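Local coordinates for acyl-CoA dehydrogenase (PDB 3PFD), which probably catalyses the FAD-dependent 2,3-dehydrogenation of saturated acyl-CoA thioesters, a reaction of fatty acid metabolism, at residues 86-91 and 262-267; 94-99 and 215-220; 306-311 and 335-340; 340-345 and 369-374. All blocks are in the same frame, centred on the assembly; numbering follows the deposited sequence.

Contact 1 of 4, residues 86-91 and 262-267; sequences VIEEVA and QAVGIA
The carboxylate of Glu88 carries the methyl CG1 of Val264 squarely over one face, with CG1 3.8 Å from CD and nearly the same distance from either oxygen. The oxygens themselves look to other partners: OE1 to the hydroxyl of Tyr313, OE2 to Arg27 and Arg309. At the far end of the contact the amide of Gln262 is held by Tyr376 at OE1 and Ser98 at NE2, while its CG rests on the methyl of Ala91, CG to CB 3.8 Å. Both long side chains set out with CG anti to the backbone N (chi1 173° for Glu88, 177° for Gln262) and stay extended, which takes their polar ends past the other helix instead of into it. Between them the backbones come very close. The axes of 86-91 and 262-267 approach to 6.9 Å and cross at -34°, and Gly265, with no side chain to interpose, offers its CA to Glu88 O at 3.2 Å as a CA-H...O contact. Ala91 CB presses against Gln262 O at 3.3 Å. An N-terminal-domain helix thus lies directly on one of the C-terminal domain in the acyl-CoA dehydrogenase fold. Chemically, a buried carboxylate covered by a methyl on one side yet met by two arginines and a tyrosine would be expected to stay ionised, its charge balanced within a small network of ion pairs.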
loop_
_atom_site.group_PDB
_atom_site.type_symbol
_atom_site.label_atom_id
_atom_site.label_comp_id
_atom_site.label_asym_id
_atom_site.label_seq_id
_atom_site.Cartn_x
_atom_site.Cartn_y
_atom_site.Cartn_z
ATOM N N VAL C 86 17.874 -12.075 -20.885
ATOM C CA VAL C 86 18.809 -11.149 -21.560
ATOM C C VAL C 86 18.364 -9.713 -21.272
ATOM O O VAL C 86 19.132 -8.897 -20.715
ATOM C CB VAL C 86 18.948 -11.478 -23.103
ATOM C CG1 VAL C 86 19.698 -10.356 -23.910
ATOM C CG2 VAL C 86 19.658 -12.793 -23.274
ATOM N N ILE C 87 17.096 -9.424 -21.552
ATOM C CA ILE C 87 16.561 -8.080 -21.349
ATOM C C ILE C 87 16.685 -7.623 -19.896
ATOM O O ILE C 87 17.124 -6.498 -19.634
ATOM C CB ILE C 87 15.123 -7.990 -21.868
ATOM C CG1 ILE C 87 15.157 -8.067 -23.399
ATOM C CG2 ILE C 87 14.397 -6.725 -21.365
ATOM C CD1 ILE C 87 13.895 -8.608 -23.996
ATOM N N GLU C 88 16.339 -8.523 -18.978
ATOM C CA GLU C 88 16.441 -8.298 -17.540
ATOM C C GLU C 88 17.871 -7.983 -17.101
ATOM O O GLU C 88 18.092 -7.045 -16.334
ATOM C CB GLU C 88 15.935 -9.556 -16.799
ATOM C CG GLU C 88 16.101 -9.591 -15.263
ATOM C CD GLU C 88 15.736 -10.976 -14.682
ATOM O OE1 GLU C 88 14.845 -11.647 -15.260
ATOM O OE2 GLU C 88 16.356 -11.417 -13.684
ATOM N N GLU C 89 18.834 -8.781 -17.554
ATOM C CA GLU C 89 20.222 -8.603 -17.117
ATOM C C GLU C 89 20.843 -7.317 -17.673
ATOM O O GLU C 89 21.713 -6.688 -17.026
ATOM C CB GLU C 89 21.077 -9.826 -17.459
ATOM C CG GLU C 89 20.799 -11.046 -16.548
ATOM C CD GLU C 89 21.168 -10.807 -15.074
ATOM O OE1 GLU C 89 22.047 -9.981 -14.793
ATOM O OE2 GLU C 89 20.561 -11.434 -14.188
ATOM N N VAL C 90 20.407 -6.919 -18.863
ATOM C CA VAL C 90 20.881 -5.658 -19.422
ATOM C C VAL C 90 20.212 -4.510 -18.627
ATOM O O VAL C 90 20.883 -3.570 -18.243
ATOM C CB VAL C 90 20.674 -5.538 -20.974
ATOM C CG1 VAL C 90 21.153 -4.180 -21.498
ATOM C CG2 VAL C 90 21.455 -6.609 -21.710
ATOM N N ALA C 91 18.913 -4.624 -18.329
ATOM C CA ALA C 91 18.186 -3.530 -17.648
ATOM C C ALA C 91 18.689 -3.264 -16.227
ATOM O O ALA C 91 18.601 -2.125 -15.705
ATOM C CB ALA C 91 16.690 -3.827 -17.624
ATOM N N GLN C 262 12.311 -6.387 -18.018
ATOM C CA GLN C 262 13.066 -5.144 -17.884
ATOM C C GLN C 262 12.910 -4.529 -16.470
ATOM O O GLN C 262 13.893 -4.118 -15.817
ATOM C CB GLN C 262 12.601 -4.152 -18.961
ATOM C CG GLN C 262 13.261 -2.782 -18.900
ATOM C CD GLN C 262 12.693 -1.863 -19.954
ATOM O OE1 GLN C 262 11.602 -1.331 -19.799
ATOM N NE2 GLN C 262 13.416 -1.704 -21.056
ATOM N N ALA C 263 11.663 -4.467 -16.032
ATOM C CA ALA C 263 11.330 -3.889 -14.742
ATOM C C ALA C 263 11.945 -4.742 -13.638
ATOM O O ALA C 263 12.489 -4.203 -12.665
ATOM C CB ALA C 263 9.822 -3.794 -14.573
ATOM N N VAL C 264 11.869 -6.063 -13.782
ATOM C CA VAL C 264 12.496 -6.973 -12.798
ATOM C C VAL C 264 14.000 -6.638 -12.720
ATOM O O VAL C 264 14.549 -6.488 -11.634
ATOM C CB VAL C 264 12.248 -8.490 -13.144
ATOM C CG1 VAL C 264 13.155 -9.443 -12.297
ATOM C CG2 VAL C 264 10.775 -8.897 -12.922
ATOM N N GLY C 265 14.653 -6.510 -13.888
ATOM C CA GLY C 265 16.093 -6.188 -13.955
ATOM C C GLY C 265 16.443 -4.875 -13.268
ATOM O O GLY C 265 17.343 -4.830 -12.405
ATOM N N ILE C 266 15.720 -3.812 -13.600
ATOM C CA ILE C 266 15.961 -2.516 -12.947
ATOM C C ILE C 266 15.873 -2.673 -11.436
ATOM O O ILE C 266 16.775 -2.247 -10.706
ATOM C CB ILE C 266 14.945 -1.429 -13.371
ATOM C CG1 ILE C 266 14.969 -1.206 -14.890
ATOM C CG2 ILE C 266 15.238 -0.109 -12.635
ATOM C CD1 ILE C 266 13.721 -0.467 -15.392
ATOM N N ALA C 267 14.776 -3.279 -10.966
ATOM C CA ALA C 267 14.547 -3.442 -9.541
ATOM C C ALA C 267 15.692 -4.232 -8.867
ATOM O O ALA C 267 16.139 -3.887 -7.765
ATOM C CB ALA C 267 13.212 -4.152 -9.329
#

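Contact 2 of 4, residues 94-99 and 215-220; sequences DCSASL and LGIKGS
Ser96 and Ile217 meet in a buried contact between the first turn of helix 95-114, in the N-terminal domain, and the loop that joins strands 206-211 and 222-233 of the middle domain. The loop includes a type I beta turn from Ile217 to Ser220, and the serine hydroxyl points into it: OG lies 3.2 Å from Ile217 CA. A water completes the join, 2.7 Å from Ser96 OG and accepting from Gly219 N. Alongside, the two branches of Ile217 divide the apolar work. Its CG2, anti to the carbonyl carbon, touches Cys95 SG at 3.6 Å, whereas CD1 meets Leu99 CD1 at 3.7 Å, the two side chains crossing at about a right angle. The helix start is itself secured by Asp94, the N-cap, whose OD1 receives Ala97 N at 2.8 Å from above the carboxylate plane in an almost straight bond (172°). Asp369 of helix 363-373 accepts from the backbone N of Ile217, and Tyr357 of a second subunit packs on its side chain. Since Ile217 also lines the pocket of the reduced flavin, this is the junction of helical and beta domains that in acyl-CoA dehydrogenases borders the FAD site.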
loop_
_atom_site.group_PDB
_atom_site.type_symbol
_atom_site.label_atom_id
_atom_site.label_comp_id
_atom_site.label_asym_id
_atom_site.label_seq_id
_atom_site.Cartn_x
_atom_site.Cartn_y
_atom_site.Cartn_z
ATOM N N ASP C 94 21.545 -0.923 -17.260
ATOM C CA ASP C 94 21.243 0.210 -18.120
ATOM C C ASP C 94 19.960 -0.028 -18.885
ATOM O O ASP C 94 19.909 -0.845 -19.805
ATOM C CB ASP C 94 22.406 0.437 -19.083
ATOM C CG ASP C 94 22.183 1.576 -20.016
ATOM O OD1 ASP C 94 21.013 1.875 -20.365
ATOM O OD2 ASP C 94 23.201 2.145 -20.452
ATOM N N CYS C 95 18.918 0.688 -18.492
ATOM C CA CYS C 95 17.595 0.428 -19.047
ATOM C C CYS C 95 17.527 0.899 -20.494
ATOM O O CYS C 95 16.954 0.197 -21.334
ATOM C CB CYS C 95 16.514 1.065 -18.186
ATOM S SG CYS C 95 14.809 0.630 -18.597
ATOM N N SER C 96 18.148 2.035 -20.823
ATOM C CA SER C 96 18.168 2.437 -22.249
ATOM C C SER C 96 18.757 1.342 -23.138
ATOM O O SER C 96 18.231 1.049 -24.202
ATOM C CB SER C 96 18.878 3.764 -22.475
ATOM O OG SER C 96 18.245 4.809 -21.751
ATOM N N ALA C 97 19.863 0.757 -22.694
ATOM C CA ALA C 97 20.508 -0.332 -23.415
ATOM C C ALA C 97 19.601 -1.550 -23.571
ATOM O O ALA C 97 19.592 -2.181 -24.640
ATOM C CB ALA C 97 21.844 -0.718 -22.725
ATOM N N SER C 98 18.858 -1.892 -22.501
ATOM C CA SER C 98 17.930 -3.030 -22.527
ATOM C C SER C 98 16.881 -2.912 -23.642
ATOM O O SER C 98 16.348 -3.915 -24.119
ATOM C CB SER C 98 17.240 -3.254 -21.149
ATOM O OG SER C 98 16.193 -2.308 -20.934
ATOM N N LEU C 99 16.614 -1.682 -24.075
ATOM C CA LEU C 99 15.626 -1.457 -25.127
ATOM C C LEU C 99 16.129 -1.867 -26.523
ATOM O O LEU C 99 15.342 -1.938 -27.471
ATOM C CB LEU C 99 15.148 0.003 -25.095
ATOM C CG LEU C 99 14.206 0.355 -23.928
ATOM C CD1 LEU C 99 14.093 1.867 -23.741
ATOM C CD2 LEU C 99 12.828 -0.231 -24.179
ATOM N N LEU C 215 12.011 12.008 -18.547
ATOM C CA LEU C 215 12.323 11.742 -17.151
ATOM C C LEU C 215 13.493 10.748 -17.023
ATOM O O LEU C 215 14.431 10.963 -16.258
ATOM C CB LEU C 215 11.065 11.187 -16.452
ATOM C CG LEU C 215 11.200 10.577 -15.063
ATOM C CD1 LEU C 215 11.928 11.515 -14.117
ATOM C CD2 LEU C 215 9.775 10.187 -14.497
ATOM N N GLY C 216 13.415 9.659 -17.778
ATOM C CA GLY C 216 14.405 8.596 -17.704
ATOM C C GLY C 216 14.548 7.956 -19.066
ATOM O O GLY C 216 14.138 8.540 -20.079
ATOM N N ILE C 217 15.118 6.748 -19.099
ATOM C CA ILE C 217 15.687 6.162 -20.322
ATOM C C ILE C 217 16.163 7.284 -21.268
ATOM O O ILE C 217 15.846 7.302 -22.479
ATOM C CB ILE C 217 14.761 5.105 -21.012
ATOM C CG1 ILE C 217 13.368 5.688 -21.291
ATOM C CG2 ILE C 217 14.669 3.862 -20.127
ATOM C CD1 ILE C 217 12.569 4.940 -22.330
ATOM N N LYS C 218 16.896 8.231 -20.677
ATOM C CA LYS C 218 17.277 9.452 -21.371
ATOM C C LYS C 218 18.052 9.155 -22.666
ATOM O O LYS C 218 17.856 9.834 -23.655
ATOM C CB LYS C 218 18.091 10.363 -20.466
ATOM C CG LYS C 218 17.280 11.052 -19.391
ATOM C CD LYS C 218 17.968 12.296 -18.947
ATOM C CE LYS C 218 17.181 12.961 -17.857
ATOM N NZ LYS C 218 17.946 14.103 -17.363
ATOM N N GLY C 219 18.886 8.123 -22.661
ATOM C CA GLY C 219 19.658 7.769 -23.853
ATOM C C GLY C 219 18.922 7.054 -24.972
ATOM O O GLY C 219 19.431 6.964 -26.072
ATOM N N SER C 220 17.742 6.509 -24.689
ATOM C CA SER C 220 16.951 5.850 -25.721
ATOM C C SER C 220 16.289 6.923 -26.561
ATOM O O SER C 220 15.486 7.720 -26.027
ATOM C CB SER C 220 15.890 4.919 -25.111
ATOM O OG SER C 220 15.017 4.449 -26.123
HETATM O O HOH W 1 19.726 6.485 -20.297
#

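Contact 3 of 4, residues 306-311 and 335-340; sequences EAARLM and CFASDV
Helices 306-311 and 335-340 run antiparallel, their axes 8.9 Å apart at closest and their directions 153° apart, with Ala308 and Ala337 nearest at the CA atoms. Alanines face each other at this point: Ala308 CB sits 3.8 Å from Ala337 CA and 3.9 Å from Ala337 CB. Next to this pair Phe336 reaches across. With CG anti to the backbone N (chi1 -173°), its ring is carried towards the other helix and presents an edge to the backbone there, CE2 lying 3.5 Å from Ala308 N, close to the ring plane. The methyl of Ala307 touches the same edge. Val340 CG2, one turn further along the phenylalanine's own helix, covers a ring face, offset toward the rim. The two helices belong to the long hairpin 292-321/326-352 of the C-terminal helical domain, part of the helical bundle through which acyl-CoA dehydrogenase subunits assemble; accordingly Met303 of a third subunit packs on Phe336, and Met311 of that subunit on Ala307. Met311 of this chain closes the other end: bent at chi3, it brings CE to 3.6 Å from Phe336 CB, the two side chains crossing at about a right angle. Away from the apolar seam, Arg309 NH1 makes a salt bridge of 3.0 Å to Glu306 OE1, which lies in the guanidinium plane. Arg309 also reaches Gln268 through NH2, and Glu306 OE2 pairs with Arg318 of the third subunit.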
loop_
_atom_site.group_PDB
_atom_site.type_symbol
_atom_site.label_atom_id
_atom_site.label_comp_id
_atom_site.label_asym_id
_atom_site.label_seq_id
_atom_site.Cartn_x
_atom_site.Cartn_y
_atom_site.Cartn_z
ATOM N N GLU C 306 11.197 -11.221 -6.567
ATOM C CA GLU C 306 11.209 -12.642 -6.939
ATOM C C GLU C 306 9.825 -13.072 -7.439
ATOM O O GLU C 306 9.740 -13.813 -8.404
ATOM C CB GLU C 306 11.687 -13.536 -5.781
ATOM C CG GLU C 306 11.693 -15.047 -6.077
ATOM C CD GLU C 306 12.629 -15.460 -7.265
ATOM O OE1 GLU C 306 13.473 -14.660 -7.717
ATOM O OE2 GLU C 306 12.517 -16.600 -7.736
ATOM N N ALA C 307 8.756 -12.598 -6.800
ATOM C CA ALA C 307 7.400 -12.869 -7.298
ATOM C C ALA C 307 7.204 -12.327 -8.718
ATOM O O ALA C 307 6.725 -13.037 -9.608
ATOM C CB ALA C 307 6.338 -12.298 -6.362
ATOM N N ALA C 308 7.611 -11.082 -8.929
ATOM C CA ALA C 308 7.519 -10.477 -10.260
ATOM C C ALA C 308 8.313 -11.300 -11.296
ATOM O O ALA C 308 7.818 -11.556 -12.398
ATOM C CB ALA C 308 8.016 -9.073 -10.216
ATOM N N ARG C 309 9.539 -11.704 -10.932
ATOM C CA ARG C 309 10.410 -12.472 -11.847
ATOM C C ARG C 309 9.734 -13.787 -12.305
ATOM O O ARG C 309 9.634 -14.063 -13.511
ATOM C CB ARG C 309 11.797 -12.735 -11.213
ATOM C CG ARG C 309 12.728 -13.585 -12.082
ATOM C CD ARG C 309 14.084 -13.911 -11.424
ATOM N NE ARG C 309 14.956 -12.736 -11.383
ATOM C CZ ARG C 309 15.253 -12.035 -10.285
ATOM N NH1 ARG C 309 14.753 -12.385 -9.100
ATOM N NH2 ARG C 309 16.059 -10.975 -10.377
ATOM N N LEU C 310 9.273 -14.582 -11.344
ATOM C CA LEU C 310 8.613 -15.833 -11.657
ATOM C C LEU C 310 7.359 -15.674 -12.531
ATOM O O LEU C 310 7.104 -16.499 -13.426
ATOM C CB LEU C 310 8.264 -16.568 -10.367
ATOM C CG LEU C 310 9.526 -16.923 -9.586
ATOM C CD1 LEU C 310 9.151 -17.289 -8.143
ATOM C CD2 LEU C 310 10.261 -18.084 -10.309
ATOM N N MET C 311 6.580 -14.623 -12.272
ATOM C CA MET C 311 5.392 -14.383 -13.075
ATOM C C MET C 311 5.748 -13.910 -14.504
ATOM O O MET C 311 5.083 -14.282 -15.467
ATOM C CB MET C 311 4.425 -13.428 -12.385
ATOM C CG MET C 311 3.104 -13.341 -13.150
ATOM S SD MET C 311 1.682 -12.941 -12.146
ATOM C CE MET C 311 1.931 -11.210 -11.832
ATOM N N CYS C 335 2.258 -5.524 -15.621
ATOM C CA CYS C 335 1.708 -4.586 -14.634
ATOM C C CYS C 335 2.359 -4.781 -13.263
ATOM O O CYS C 335 2.832 -3.820 -12.656
ATOM C CB CYS C 335 0.171 -4.733 -14.517
ATOM S SG CYS C 335 -0.620 -3.512 -13.445
ATOM N N PHE C 336 2.410 -6.023 -12.786
ATOM C CA PHE C 336 2.999 -6.311 -11.445
ATOM C C PHE C 336 4.494 -5.968 -11.378
ATOM O O PHE C 336 4.942 -5.266 -10.462
ATOM C CB PHE C 336 2.796 -7.784 -11.065
ATOM C CG PHE C 336 3.209 -8.115 -9.637
ATOM C CD1 PHE C 336 2.497 -7.593 -8.549
ATOM C CD2 PHE C 336 4.299 -8.941 -9.390
ATOM C CE1 PHE C 336 2.862 -7.908 -7.240
ATOM C CE2 PHE C 336 4.679 -9.284 -8.079
ATOM C CZ PHE C 336 3.961 -8.760 -6.996
ATOM N N ALA C 337 5.277 -6.476 -12.326
ATOM C CA ALA C 337 6.717 -6.171 -12.307
ATOM C C ALA C 337 7.008 -4.680 -12.320
ATOM O O ALA C 337 7.910 -4.223 -11.628
ATOM C CB ALA C 337 7.480 -6.869 -13.431
ATOM N N SER C 338 6.258 -3.925 -13.109
ATOM C CA SER C 338 6.529 -2.480 -13.214
ATOM C C SER C 338 6.102 -1.764 -11.948
ATOM O O SER C 338 6.791 -0.848 -11.500
ATOM C CB SER C 338 5.865 -1.859 -14.461
ATOM O OG SER C 338 4.469 -2.114 -14.483
ATOM N N ASP C 339 4.976 -2.174 -11.365
ATOM C CA ASP C 339 4.591 -1.655 -10.048
ATOM C C ASP C 339 5.673 -1.975 -9.018
ATOM O O ASP C 339 6.043 -1.119 -8.205
ATOM C CB ASP C 339 3.223 -2.187 -9.579
ATOM C CG ASP C 339 2.065 -1.583 -10.348
ATOM O OD1 ASP C 339 2.276 -0.635 -11.107
ATOM O OD2 ASP C 339 0.938 -2.061 -10.211
ATOM N N VAL C 340 6.197 -3.203 -9.061
ATOM C CA VAL C 340 7.245 -3.609 -8.112
ATOM C C VAL C 340 8.518 -2.710 -8.270
ATOM O O VAL C 340 9.064 -2.180 -7.283
ATOM C CB VAL C 340 7.535 -5.112 -8.233
ATOM C CG1 VAL C 340 8.841 -5.490 -7.540
ATOM C CG2 VAL C 340 6.379 -5.959 -7.583
#

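Contact 4 of 4, residues 340-345 and 369-374; sequences VAMEVT and DAKITQ. With FDA (dihydroflavine-adenine dinucleotide), chain B.
Segments 340-345 and 369-374 pack antiparallel: the axes of helices 340-345 and 369-373 come within 8.4 Å, 160° between their directions, with Met342 and Ala370 nearest at the CA atoms. Both belong to the C-terminal helical domain of the acyl-CoA dehydrogenase fold, where helix 326-352 backs the helix that reaches the flavin. The methyl of Ala370 is received between Ala341 and Thr345, 3.5 Å from Thr345 OG1 and 4.1 Å from Ala341 CB. The threonine hydroxyl has turned back to its own helix: chi1 61° sets OG1 between the backbone N and the carbonyl carbon, from where it donates to Ala341 O at 2.9 Å. That carbonyl also accepts Thr345 N, the two donors arriving from opposite faces of its plane. Met342 bends at chi2 and chi3 and lays its sulfur against the backbone, SD 3.6 Å from Lys371 CA, while its CG meets Gln374 OE1 at 3.3 Å, crossing the glutamine side chain nearly at right angles. The same OE1 receives Lys371 NZ, from above the amide carbonyl plane. This ammonium also binds Gln350 and the carbonyl of Thr346 in a second subunit, so the contact adjoins an interface, and Asp339 takes Gln374 NE2. On the far side of its helix Ile372 faces the dimethylbenzene end of the reduced flavin, its CD1 3.6 Å from both C7M and C8M.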
loop_
_atom_site.group_PDB
_atom_site.type_symbol
_atom_site.label_atom_id
_atom_site.label_comp_id
_atom_site.label_asym_id
_atom_site.label_seq_id
_atom_site.Cartn_x
_atom_site.Cartn_y
_atom_site.Cartn_z
ATOM N N VAL C 340 6.197 -3.203 -9.061
ATOM C CA VAL C 340 7.245 -3.609 -8.112
ATOM C C VAL C 340 8.518 -2.710 -8.270
ATOM O O VAL C 340 9.064 -2.180 -7.283
ATOM C CB VAL C 340 7.535 -5.112 -8.233
ATOM C CG1 VAL C 340 8.841 -5.490 -7.540
ATOM C CG2 VAL C 340 6.379 -5.959 -7.583
ATOM N N ALA C 341 8.938 -2.513 -9.525
ATOM C CA ALA C 341 10.120 -1.705 -9.837
ATOM C C ALA C 341 9.987 -0.284 -9.324
ATOM O O ALA C 341 10.942 0.266 -8.841
ATOM C CB ALA C 341 10.378 -1.696 -11.334
ATOM N N MET C 342 8.814 0.320 -9.504
ATOM C CA MET C 342 8.593 1.687 -9.021
ATOM C C MET C 342 8.786 1.792 -7.514
ATOM O O MET C 342 9.440 2.726 -7.014
ATOM C CB MET C 342 7.189 2.206 -9.427
ATOM C CG MET C 342 7.070 3.723 -9.435
ATOM S SD MET C 342 8.221 4.556 -10.566
ATOM C CE MET C 342 9.490 5.204 -9.412
ATOM N N GLU C 343 8.159 0.862 -6.789
ATOM C CA GLU C 343 8.287 0.807 -5.341
ATOM C C GLU C 343 9.737 0.498 -4.911
ATOM O O GLU C 343 10.267 1.156 -4.041
ATOM C CB GLU C 343 7.278 -0.215 -4.734
ATOM C CG GLU C 343 7.550 -0.578 -3.244
ATOM C CD GLU C 343 6.584 -1.653 -2.696
ATOM O OE1 GLU C 343 6.728 -2.056 -1.516
ATOM O OE2 GLU C 343 5.699 -2.117 -3.447
ATOM N N VAL C 344 10.362 -0.493 -5.529
ATOM C CA VAL C 344 11.723 -0.908 -5.163
ATOM C C VAL C 344 12.753 0.194 -5.378
ATOM O O VAL C 344 13.582 0.458 -4.484
ATOM C CB VAL C 344 12.162 -2.213 -5.917
ATOM C CG1 VAL C 344 13.663 -2.429 -5.823
ATOM C CG2 VAL C 344 11.417 -3.439 -5.345
ATOM N N THR C 345 12.688 0.854 -6.537
ATOM C CA THR C 345 13.644 1.926 -6.872
ATOM C C THR C 345 13.441 3.180 -6.022
ATOM O O THR C 345 14.417 3.827 -5.673
ATOM C CB THR C 345 13.617 2.317 -8.363
ATOM O OG1 THR C 345 12.324 2.788 -8.718
ATOM C CG2 THR C 345 14.009 1.121 -9.264
ATOM N N ASP C 369 14.132 5.705 -14.578
ATOM C CA ASP C 369 13.879 4.666 -15.586
ATOM C C ASP C 369 12.691 3.772 -15.228
ATOM O O ASP C 369 11.934 3.375 -16.106
ATOM C CB ASP C 369 15.113 3.752 -15.763
ATOM C CG ASP C 369 16.336 4.493 -16.312
ATOM O OD1 ASP C 369 16.207 5.679 -16.772
ATOM O OD2 ASP C 369 17.431 3.870 -16.276
ATOM N N ALA C 370 12.568 3.389 -13.958
ATOM C CA ALA C 370 11.519 2.439 -13.583
ATOM C C ALA C 370 10.135 2.967 -13.958
ATOM O O ALA C 370 9.260 2.177 -14.337
ATOM C CB ALA C 370 11.577 2.101 -12.079
ATOM N N LYS C 371 9.949 4.284 -13.857
ATOM C CA LYS C 371 8.661 4.916 -14.131
ATOM C C LYS C 371 8.098 4.618 -15.522
ATOM O O LYS C 371 6.891 4.477 -15.661
ATOM C CB LYS C 371 8.715 6.440 -13.913
ATOM C CG LYS C 371 7.363 7.161 -14.176
ATOM C CD LYS C 371 6.295 6.782 -13.101
ATOM C CE LYS C 371 4.863 6.792 -13.700
ATOM N NZ LYS C 371 3.915 6.119 -12.761
ATOM N N ILE C 372 8.958 4.526 -16.545
ATOM C CA ILE C 372 8.473 4.252 -17.903
ATOM C C ILE C 372 7.817 2.880 -18.023
ATOM O O ILE C 372 6.930 2.700 -18.858
ATOM C CB ILE C 372 9.576 4.417 -19.025
ATOM C CG1 ILE C 372 8.960 4.435 -20.433
ATOM C CG2 ILE C 372 10.587 3.281 -18.960
ATOM C CD1 ILE C 372 7.905 5.567 -20.686
ATOM N N THR C 373 8.248 1.913 -17.212
ATOM C CA THR C 373 7.754 0.548 -17.357
ATOM C C THR C 373 6.252 0.419 -17.052
ATOM O O THR C 373 5.596 -0.496 -17.555
ATOM C CB THR C 373 8.586 -0.486 -16.557
ATOM O OG1 THR C 373 8.418 -0.243 -15.160
ATOM C CG2 THR C 373 10.084 -0.362 -16.908
ATOM N N GLN C 374 5.730 1.336 -16.231
ATOM C CA GLN C 374 4.286 1.404 -15.910
ATOM C C GLN C 374 3.478 2.051 -17.039
ATOM O O GLN C 374 2.222 2.012 -17.036
ATOM C CB GLN C 374 4.065 2.199 -14.611
ATOM C CG GLN C 374 4.702 1.568 -13.391
ATOM C CD GLN C 374 4.513 2.398 -12.131
ATOM O OE1 GLN C 374 4.989 3.539 -12.049
ATOM N NE2 GLN C 374 3.801 1.831 -11.144
HETATM P PA FDA B . -3.137 8.337 -22.844
HETATM O O1A FDA B . -3.731 7.176 -23.593
HETATM O O2A FDA B . -3.582 9.749 -23.132
HETATM O O5B FDA B . -3.351 8.039 -21.275
HETATM C C5B FDA B . -3.425 9.071 -20.286
HETATM C C4B FDA B . -3.903 8.459 -18.961
HETATM O O4B FDA B . -5.254 7.998 -19.083
HETATM C C3B FDA B . -3.076 7.234 -18.565
HETATM O O3B FDA B . -3.007 7.199 -17.133
HETATM C C2B FDA B . -3.921 6.068 -19.050
HETATM O O2B FDA B . -3.686 4.865 -18.312
HETATM C C1B FDA B . -5.315 6.602 -18.811
HETATM N N9A FDA B . -6.338 5.912 -19.624
HETATM C C8A FDA B . -6.492 5.995 -20.958
HETATM N N7A FDA B . -7.547 5.230 -21.333
HETATM C C5A FDA B . -8.060 4.654 -20.219
HETATM C C6A FDA B . -9.130 3.773 -19.992
HETATM N N6A FDA B . -9.887 3.319 -21.039
HETATM N N1A FDA B . -9.396 3.377 -18.718
HETATM C C2A FDA B . -8.627 3.826 -17.702
HETATM N N3A FDA B . -7.593 4.680 -17.880
HETATM C C4A FDA B . -7.286 5.098 -19.135
HETATM N N1 FDA B . 4.603 3.708 -28.903
HETATM C C2 FDA B . 5.007 3.183 -30.100
HETATM O O2 FDA B . 4.213 3.078 -31.073
HETATM N N3 FDA B . 6.284 2.771 -30.256
HETATM C C4 FDA B . 7.171 2.866 -29.240
HETATM O O4 FDA B . 8.332 2.481 -29.458
HETATM C C4X FDA B . 6.781 3.381 -27.987
HETATM N N5 FDA B . 7.674 3.593 -27.000
HETATM C C5X FDA B . 7.457 4.540 -26.071
HETATM C C6 FDA B . 8.521 5.134 -25.377
HETATM C C7 FDA B . 8.274 6.178 -24.467
HETATM C C7M FDA B . 9.419 6.815 -23.709
HETATM C C8 FDA B . 6.975 6.602 -24.222
HETATM C C8M FDA B . 6.673 7.716 -23.235
HETATM C C9 FDA B . 5.926 6.008 -24.899
HETATM C C9A FDA B . 6.161 4.992 -25.830
HETATM N N10 FDA B . 5.124 4.571 -26.689
HETATM C C10 FDA B . 5.467 3.808 -27.839
HETATM C "C1'" FDA B . 3.774 5.115 -26.533
HETATM C "C2'" FDA B . 3.028 4.474 -25.355
HETATM O "O2'" FDA B . 2.618 3.112 -25.614
HETATM C "C3'" FDA B . 1.873 5.383 -24.993
HETATM O "O3'" FDA B . 2.408 6.517 -24.266
HETATM C "C4'" FDA B . 0.808 4.665 -24.141
HETATM O "O4'" FDA B . 0.097 3.712 -24.935
HETATM C "C5'" FDA B . -0.197 5.636 -23.538
HETATM O "O5'" FDA B . -0.659 6.540 -24.551
HETATM P P FDA B . -0.626 8.121 -24.252
HETATM O O1P FDA B . 0.789 8.487 -23.877
HETATM O O2P FDA B . -1.309 8.839 -25.392
HETATM O O3P FDA B . -1.502 8.264 -22.907
#

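How the contacts relate
Helix 256-280 is the common neighbour: through 262-267 contact 1 touches each of the others. Gln262 CD lies 3.5 Å from Cys95 SG of contact 2, Ala263 CB 3.5 Å from Ala337 O of contact 3, and Ala263 O 3.5 Å from Ala341 CB of contact 4. Contacts 3 and 4, about 10 Å apart at their centres, follow each other along helix 326-352 and share Val340; contacts 2 and 3, about 20 Å apart, do not touch. Contacts 2 and 4 meet where Cys95 CB lies 3.5 Å from Asp369 OD2, and each supplies an isoleucine to the flavin pocket, while the Gln262 side chain of contact 1 is about 9 Å from the flavin nucleotide.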